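Long-range contacts in probable glutaminase ybaS (Escherichia coli, PDB 1U60), which catalyses the hydrolysis of L-glutamine to L-glutamate and ammonium: residues Ala120-Ser125 with Ala188-Tyr192; Gln86-Gly90 with Gly179-Cys183; Lys69-Leu73 with Pro114-Ala120. All coordinates share one frame; numbering follows the deposited sequence.

Contact 1: Ala120-Ser125 with Ala188-Tyr192; sequences AIATTS and ACDVY
Y192, A188 and V191 pack against A120, I121, T124 and S125 in a buried helix-helix contact, where helices 117-126 and 185-195 cross nearly at right angles, 102° between their local axes. No hydrogen bond passes between the segments. Because CG of Y192 is anti to its own backbone N (chi1 176°), the ring is carried across to the first turn of 120-125. There I121 lays CG1 over one ring face, 4.0 Å from the centroid, in a CH-pi contact. T124 OG1 lies at the ring edge and in its plane, 3.8 Å from CD1 of Y192, while A120 CB meets CE1 of Y192 at 3.6 Å. The methyl CG2 of T124 reaches V191 CG1 at 3.8 Å. At the far end, the CB atoms of A188 and S125 pack 3.9 Å apart. T124 OG1 donates back to A120 O (3.1 Å), from above the carbonyl plane, and this oxygen also accepts from T124 N; the bond leaves the methyl to face the partner helix. Y192 is a predicted substrate-binding residue close to N117 and N168 of the same predicted site, so this crossing probably forms part of the wall of the glutamine pocket in the helical domain.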
# COMPACT_ATOMS: atom_id res chain seq x y z
N ALA A 120 6.54 -16.15 -0.58
CA ALA A 120 7.94 -16.10 -0.89
C ALA A 120 8.41 -17.49 -1.27
O ALA A 120 9.16 -17.66 -2.20
CB ALA A 120 8.72 -15.58 0.31
N ILE A 121 7.94 -18.49 -0.54
CA ILE A 121 8.29 -19.87 -0.87
C ILE A 121 7.76 -20.25 -2.26
O ILE A 121 8.46 -20.90 -3.05
CB ILE A 121 7.78 -20.83 0.23
CG1 ILE A 121 8.58 -20.61 1.52
CG2 ILE A 121 7.95 -22.30 -0.21
CD1 ILE A 121 7.95 -21.19 2.79
N ALA A 122 6.56 -19.79 -2.58
CA ALA A 122 5.96 -19.96 -3.92
C ALA A 122 6.74 -19.22 -5.00
O ALA A 122 6.96 -19.78 -6.10
CB ALA A 122 4.54 -19.58 -3.92
N THR A 123 7.23 -18.02 -4.67
CA THR A 123 8.01 -17.21 -5.63
C THR A 123 9.38 -17.92 -5.87
O THR A 123 9.86 -18.03 -7.00
CB THR A 123 8.17 -15.82 -5.13
OG1 THR A 123 6.86 -15.22 -4.88
CG2 THR A 123 8.89 -14.94 -6.17
N THR A 124 10.03 -18.40 -4.80
CA THR A 124 11.25 -19.18 -4.94
C THR A 124 11.02 -20.39 -5.86
O THR A 124 11.88 -20.69 -6.68
CB THR A 124 11.73 -19.62 -3.56
OG1 THR A 124 12.14 -18.48 -2.79
CG2 THR A 124 12.97 -20.51 -3.62
N SER A 125 9.86 -21.03 -5.78
CA SER A 125 9.55 -22.20 -6.60
C SER A 125 9.24 -21.87 -8.06
O SER A 125 9.28 -22.77 -8.92
CB SER A 125 8.32 -22.96 -6.02
OG SER A 125 7.07 -22.36 -6.39
N ALA A 188 11.81 -26.24 -2.86
CA ALA A 188 11.42 -24.86 -2.62
C ALA A 188 11.75 -24.42 -1.20
O ALA A 188 12.25 -23.31 -0.98
CB ALA A 188 9.95 -24.65 -2.90
N CYS A 189 11.49 -25.29 -0.24
CA CYS A 189 11.69 -24.94 1.16
C CYS A 189 13.19 -24.80 1.41
O CYS A 189 13.63 -23.85 2.05
CB CYS A 189 11.01 -25.98 2.06
SG CYS A 189 11.12 -25.58 3.83
N ASP A 190 13.98 -25.71 0.88
CA ASP A 190 15.41 -25.67 1.05
C ASP A 190 15.97 -24.34 0.49
O ASP A 190 16.70 -23.65 1.16
CB ASP A 190 16.00 -26.89 0.34
CG ASP A 190 17.52 -26.92 0.25
OD1 ASP A 190 18.27 -26.11 0.88
OD2 ASP A 190 18.07 -27.76 -0.49
N VAL A 191 15.63 -24.02 -0.74
CA VAL A 191 16.25 -22.84 -1.36
C VAL A 191 15.79 -21.57 -0.67
O VAL A 191 16.57 -20.66 -0.49
CB VAL A 191 16.05 -22.81 -2.86
CG1 VAL A 191 16.65 -21.59 -3.48
CG2 VAL A 191 16.73 -24.06 -3.45
N TYR A 192 14.52 -21.55 -0.29
CA TYR A 192 13.98 -20.40 0.44
C TYR A 192 14.81 -20.18 1.73
O TYR A 192 15.19 -19.06 2.08
CB TYR A 192 12.48 -20.56 0.76
CG TYR A 192 12.04 -19.38 1.59
CD1 TYR A 192 11.97 -18.13 1.01
CD2 TYR A 192 11.86 -19.47 2.98
CE1 TYR A 192 11.66 -17.04 1.71
CE2 TYR A 192 11.53 -18.33 3.71
CZ TYR A 192 11.44 -17.12 3.06
OH TYR A 192 11.21 -15.94 3.72

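Contact 2: Gln86-Gly90 with Gly179-Cys183; sequences QDKIG and GYLYC. With EDO (1,2-ethanediol), chain G.
K88, in the last turn of helix 82-88, meets Y182 through both its side chain and its carbonyl. CB of K88 lies 3.3 Å from the Y182 hydroxyl and also packs near CZ. CG runs past at greater distance, and the bend at chi2 (-62°) brings CD back to 3.7 Å from the same OH. Beyond CD the chain leaves the tyrosine: CE passes alongside a bound 1,2-ethanediol, probably from the crystallisation liquor, and NZ makes weak hydrogen bonds to its O1 and O2, the latter at 3.1 Å. The diol also rests on D87, its C1 against CB, whereas the D87 carboxylate takes its hydrogen bond from Q83.

The chain of 179-183 comes off helix 166-178 through a Schellman motif at G179, whose positive phi (95°) turns the backbone into the loop leading to helix 185-195. This loop places two tyrosines beside the C-terminal end of helix 82-88. Y182 OH donates to K88 O at 2.7 Å, in the carbonyl plane and on a lone pair. The Y180 ring brings its edge to the same oxygen, with CD1 3.6 Å from K88 O, and its side chain is also in contact with K110, P111 and L175. I89 starts out facing away from the loop, but the turns at chi1 and chi2 fold CD1 back to the edge of the Y182 ring, 4.1 Å from CE2. I89 also packs on A122, T123 and P114, and the backbone N of Y182 is hydrogen-bonded to S125 OG.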
# COMPACT_ATOMS: atom_id res chain seq x y z
N GLN A 86 1.51 -12.10 -10.71
CA GLN A 86 0.21 -11.69 -10.11
C GLN A 86 -0.77 -12.89 -10.05
O GLN A 86 -1.49 -13.08 -9.05
CB GLN A 86 -0.39 -10.53 -10.90
CG GLN A 86 -1.54 -9.89 -10.16
CD GLN A 86 -2.13 -8.70 -10.90
OE1 GLN A 86 -1.78 -8.44 -12.06
NE2 GLN A 86 -2.99 -7.92 -10.20
N ASP A 87 -0.78 -13.71 -11.10
CA ASP A 87 -1.64 -14.88 -11.20
C ASP A 87 -1.21 -16.02 -10.26
O ASP A 87 -2.06 -16.67 -9.60
CB ASP A 87 -1.58 -15.43 -12.63
CG ASP A 87 -2.29 -14.55 -13.65
OD1 ASP A 87 -3.09 -13.65 -13.28
OD2 ASP A 87 -2.10 -14.70 -14.87
N LYS A 88 0.09 -16.30 -10.22
CA LYS A 88 0.63 -17.46 -9.51
C LYS A 88 1.01 -17.19 -8.04
O LYS A 88 1.11 -18.13 -7.27
CB LYS A 88 1.84 -18.00 -10.28
CG LYS A 88 1.53 -18.33 -11.74
CD LYS A 88 0.47 -19.41 -11.85
CE LYS A 88 0.36 -19.92 -13.31
NZ LYS A 88 -0.83 -20.86 -13.53
N ILE A 89 1.18 -15.93 -7.65
CA ILE A 89 1.61 -15.56 -6.31
C ILE A 89 0.61 -14.57 -5.75
O ILE A 89 0.01 -14.85 -4.72
CB ILE A 89 3.04 -14.95 -6.27
CG1 ILE A 89 4.04 -15.79 -7.07
CG2 ILE A 89 3.51 -14.79 -4.81
CD1 ILE A 89 4.30 -17.17 -6.47
N GLY A 90 0.46 -13.42 -6.42
CA GLY A 90 -0.46 -12.39 -5.96
C GLY A 90 0.20 -11.06 -5.74
O GLY A 90 1.41 -10.96 -5.74
N GLY A 179 -1.98 -26.21 -5.30
CA GLY A 179 -1.69 -25.78 -6.66
C GLY A 179 -0.87 -24.51 -6.76
O GLY A 179 -0.68 -24.01 -7.87
N TYR A 180 -0.37 -23.99 -5.65
CA TYR A 180 0.41 -22.74 -5.66
C TYR A 180 1.91 -22.93 -5.37
O TYR A 180 2.55 -22.05 -4.82
CB TYR A 180 -0.25 -21.70 -4.73
CG TYR A 180 -1.62 -21.22 -5.24
CD1 TYR A 180 -1.71 -20.14 -6.12
CD2 TYR A 180 -2.79 -21.86 -4.86
CE1 TYR A 180 -2.92 -19.72 -6.61
CE2 TYR A 180 -4.05 -21.43 -5.35
CZ TYR A 180 -4.09 -20.36 -6.23
OH TYR A 180 -5.29 -19.89 -6.74
N LEU A 181 2.46 -24.07 -5.76
CA LEU A 181 3.88 -24.33 -5.68
C LEU A 181 4.32 -24.97 -6.96
O LEU A 181 3.67 -25.90 -7.45
CB LEU A 181 4.26 -25.20 -4.48
CG LEU A 181 5.73 -24.95 -4.08
CD1 LEU A 181 5.86 -23.71 -3.24
CD2 LEU A 181 6.37 -26.13 -3.35
N TYR A 182 5.40 -24.46 -7.53
CA TYR A 182 5.77 -24.71 -8.95
C TYR A 182 7.02 -25.54 -9.10
O TYR A 182 7.56 -25.71 -10.23
CB TYR A 182 5.82 -23.40 -9.74
CG TYR A 182 4.58 -22.58 -9.40
CD1 TYR A 182 3.33 -22.97 -9.89
CD2 TYR A 182 4.63 -21.51 -8.54
CE1 TYR A 182 2.17 -22.32 -9.57
CE2 TYR A 182 3.41 -20.81 -8.16
CZ TYR A 182 2.20 -21.24 -8.69
OH TYR A 182 1.02 -20.63 -8.40
N CYS A 183 7.46 -26.10 -7.99
CA CYS A 183 8.51 -27.15 -8.02
C CYS A 183 8.30 -28.04 -6.81
O CYS A 183 7.33 -27.86 -6.04
CB CYS A 183 9.92 -26.57 -8.06
SG CYS A 183 10.49 -25.77 -6.52
C1 EDO G . -3.18 -18.36 -14.20
O1 EDO G . -3.33 -18.95 -12.91
C2 EDO G . -3.19 -19.41 -15.29
O2 EDO G . -1.95 -19.42 -15.98

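Contact 3: Lys69-Leu73 with Pro114-Ala120; sequences KVCTL and PLVNAGA
K69 stretches across the start of helix 117-126 and ends between L115 and N117; it is the lysine of the Ser-x-x-Lys motif (S66 to K69) of the beta-lactamase-like fold, set near the start of helix 68-80. From CG outward the chain is fully extended, with chi2 to chi4 all near 180°, which gives it the length to pass over A120, whose CB lies 3.6 Å from CG of K69. At its tip, NZ donates to L115 O (2.9 Å) from well above the carbonyl plane, and to N117 OD1 (3.0 Å), to which it comes 17° out of the amide plane. A third hydrogen bond links NZ to Y244 OH. N117 starts out facing away, and its side chain turns OD1 back to the lysine. N117 and Y244, like S66, are predicted to bind substrate, so the gripped amine sits within the probable glutamine site.

Nearer the helix backbone the meeting is apolar. L115 brings its CD2 branch alongside K69, 3.7 Å from CB. L73 crosses the P114 ring at a slant, its CD1 3.9 Å from CG of P114. A water bridges the two backbones, 2.9 Å from K69 O and 2.8 Å from P114 O.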
# COMPACT_ATOMS: atom_id res chain seq x y z
N LYS A 69 13.24 -11.91 0.14
CA LYS A 69 11.97 -12.00 -0.61
C LYS A 69 11.94 -10.99 -1.76
O LYS A 69 11.39 -11.27 -2.84
CB LYS A 69 10.76 -11.83 0.30
CG LYS A 69 10.72 -12.84 1.45
CD LYS A 69 9.53 -12.49 2.39
CE LYS A 69 9.32 -13.56 3.45
NZ LYS A 69 8.33 -13.01 4.47
N VAL A 70 12.59 -9.83 -1.56
CA VAL A 70 12.56 -8.77 -2.57
C VAL A 70 13.41 -9.25 -3.75
O VAL A 70 13.05 -9.05 -4.93
CB VAL A 70 13.06 -7.44 -1.99
CG1 VAL A 70 13.27 -6.41 -3.09
CG2 VAL A 70 12.13 -6.93 -0.93
N CYS A 71 14.56 -9.84 -3.44
CA CYS A 71 15.48 -10.25 -4.51
C CYS A 71 14.90 -11.39 -5.37
O CYS A 71 15.04 -11.41 -6.58
CB CYS A 71 16.83 -10.69 -3.97
SG CYS A 71 17.63 -9.49 -2.85
N THR A 72 14.26 -12.36 -4.73
CA THR A 72 13.74 -13.47 -5.50
C THR A 72 12.52 -13.03 -6.29
O THR A 72 12.27 -13.53 -7.44
CB THR A 72 13.45 -14.63 -4.52
OG1 THR A 72 14.73 -15.19 -4.11
CG2 THR A 72 12.62 -15.75 -5.18
N LEU A 73 11.73 -12.11 -5.72
CA LEU A 73 10.64 -11.52 -6.46
C LEU A 73 11.19 -10.86 -7.73
O LEU A 73 10.60 -10.95 -8.81
CB LEU A 73 9.90 -10.49 -5.60
CG LEU A 73 8.86 -9.63 -6.29
CD1 LEU A 73 7.84 -10.57 -7.01
CD2 LEU A 73 8.17 -8.65 -5.35
N PRO A 114 4.02 -12.10 -2.49
CA PRO A 114 5.39 -12.71 -2.50
C PRO A 114 6.21 -12.33 -1.29
O PRO A 114 7.29 -12.84 -1.12
CB PRO A 114 6.08 -12.10 -3.72
CG PRO A 114 5.13 -11.06 -4.27
CD PRO A 114 3.82 -11.14 -3.58
N LEU A 115 5.71 -11.42 -0.46
CA LEU A 115 6.44 -10.95 0.71
C LEU A 115 6.01 -11.52 2.05
O LEU A 115 6.59 -11.15 3.04
CB LEU A 115 6.54 -9.42 0.74
CG LEU A 115 7.03 -8.75 -0.52
CD1 LEU A 115 7.17 -7.23 -0.32
CD2 LEU A 115 8.39 -9.33 -1.02
N VAL A 116 4.95 -12.35 2.11
CA VAL A 116 4.74 -13.17 3.29
C VAL A 116 5.44 -14.51 3.06
O VAL A 116 5.84 -14.80 1.95
CB VAL A 116 3.28 -13.34 3.66
CG1 VAL A 116 2.65 -11.94 3.89
CG2 VAL A 116 2.53 -14.17 2.61
N ASN A 117 5.68 -15.28 4.10
CA ASN A 117 6.50 -16.50 3.92
C ASN A 117 5.93 -17.45 2.83
O ASN A 117 6.64 -18.01 2.02
CB ASN A 117 6.64 -17.26 5.24
CG ASN A 117 7.69 -16.68 6.17
OD1 ASN A 117 8.01 -15.49 6.15
ND2 ASN A 117 8.17 -17.53 7.10
N ALA A 118 4.62 -17.65 2.85
CA ALA A 118 3.98 -18.57 1.92
C ALA A 118 4.20 -18.07 0.47
O ALA A 118 4.61 -18.82 -0.40
CB ALA A 118 2.45 -18.68 2.26
N GLY A 119 3.94 -16.78 0.23
CA GLY A 119 4.17 -16.24 -1.08
C GLY A 119 5.62 -16.30 -1.52
O GLY A 119 5.91 -16.47 -2.69
N ALA A 120 6.54 -16.15 -0.58
CA ALA A 120 7.94 -16.10 -0.89
C ALA A 120 8.41 -17.49 -1.27
O ALA A 120 9.16 -17.66 -2.20
CB ALA A 120 8.72 -15.58 0.31
O HOH W 1 9.50 -13.42 -2.80

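Contacts 1 and 3 are buried and share helix 117-126, which meets helix 185-195 in one and helix 68-80 in the other; A120 belongs to both. Contact 1 has no hydrogen bond across it and is mainly apolar, whereas contact 3 combines apolar packing with a lysine gripped by oxygens and a bridging water. The two converge where Y192 OH packs on CE of K69, beside the predicted substrate site. Contact 2 lies at the surface, farther from that site, and relies on a single tyrosine-to-carbonyl bond. It still touches helix 117-126, through I89 and through the backbone of its tyrosine loop.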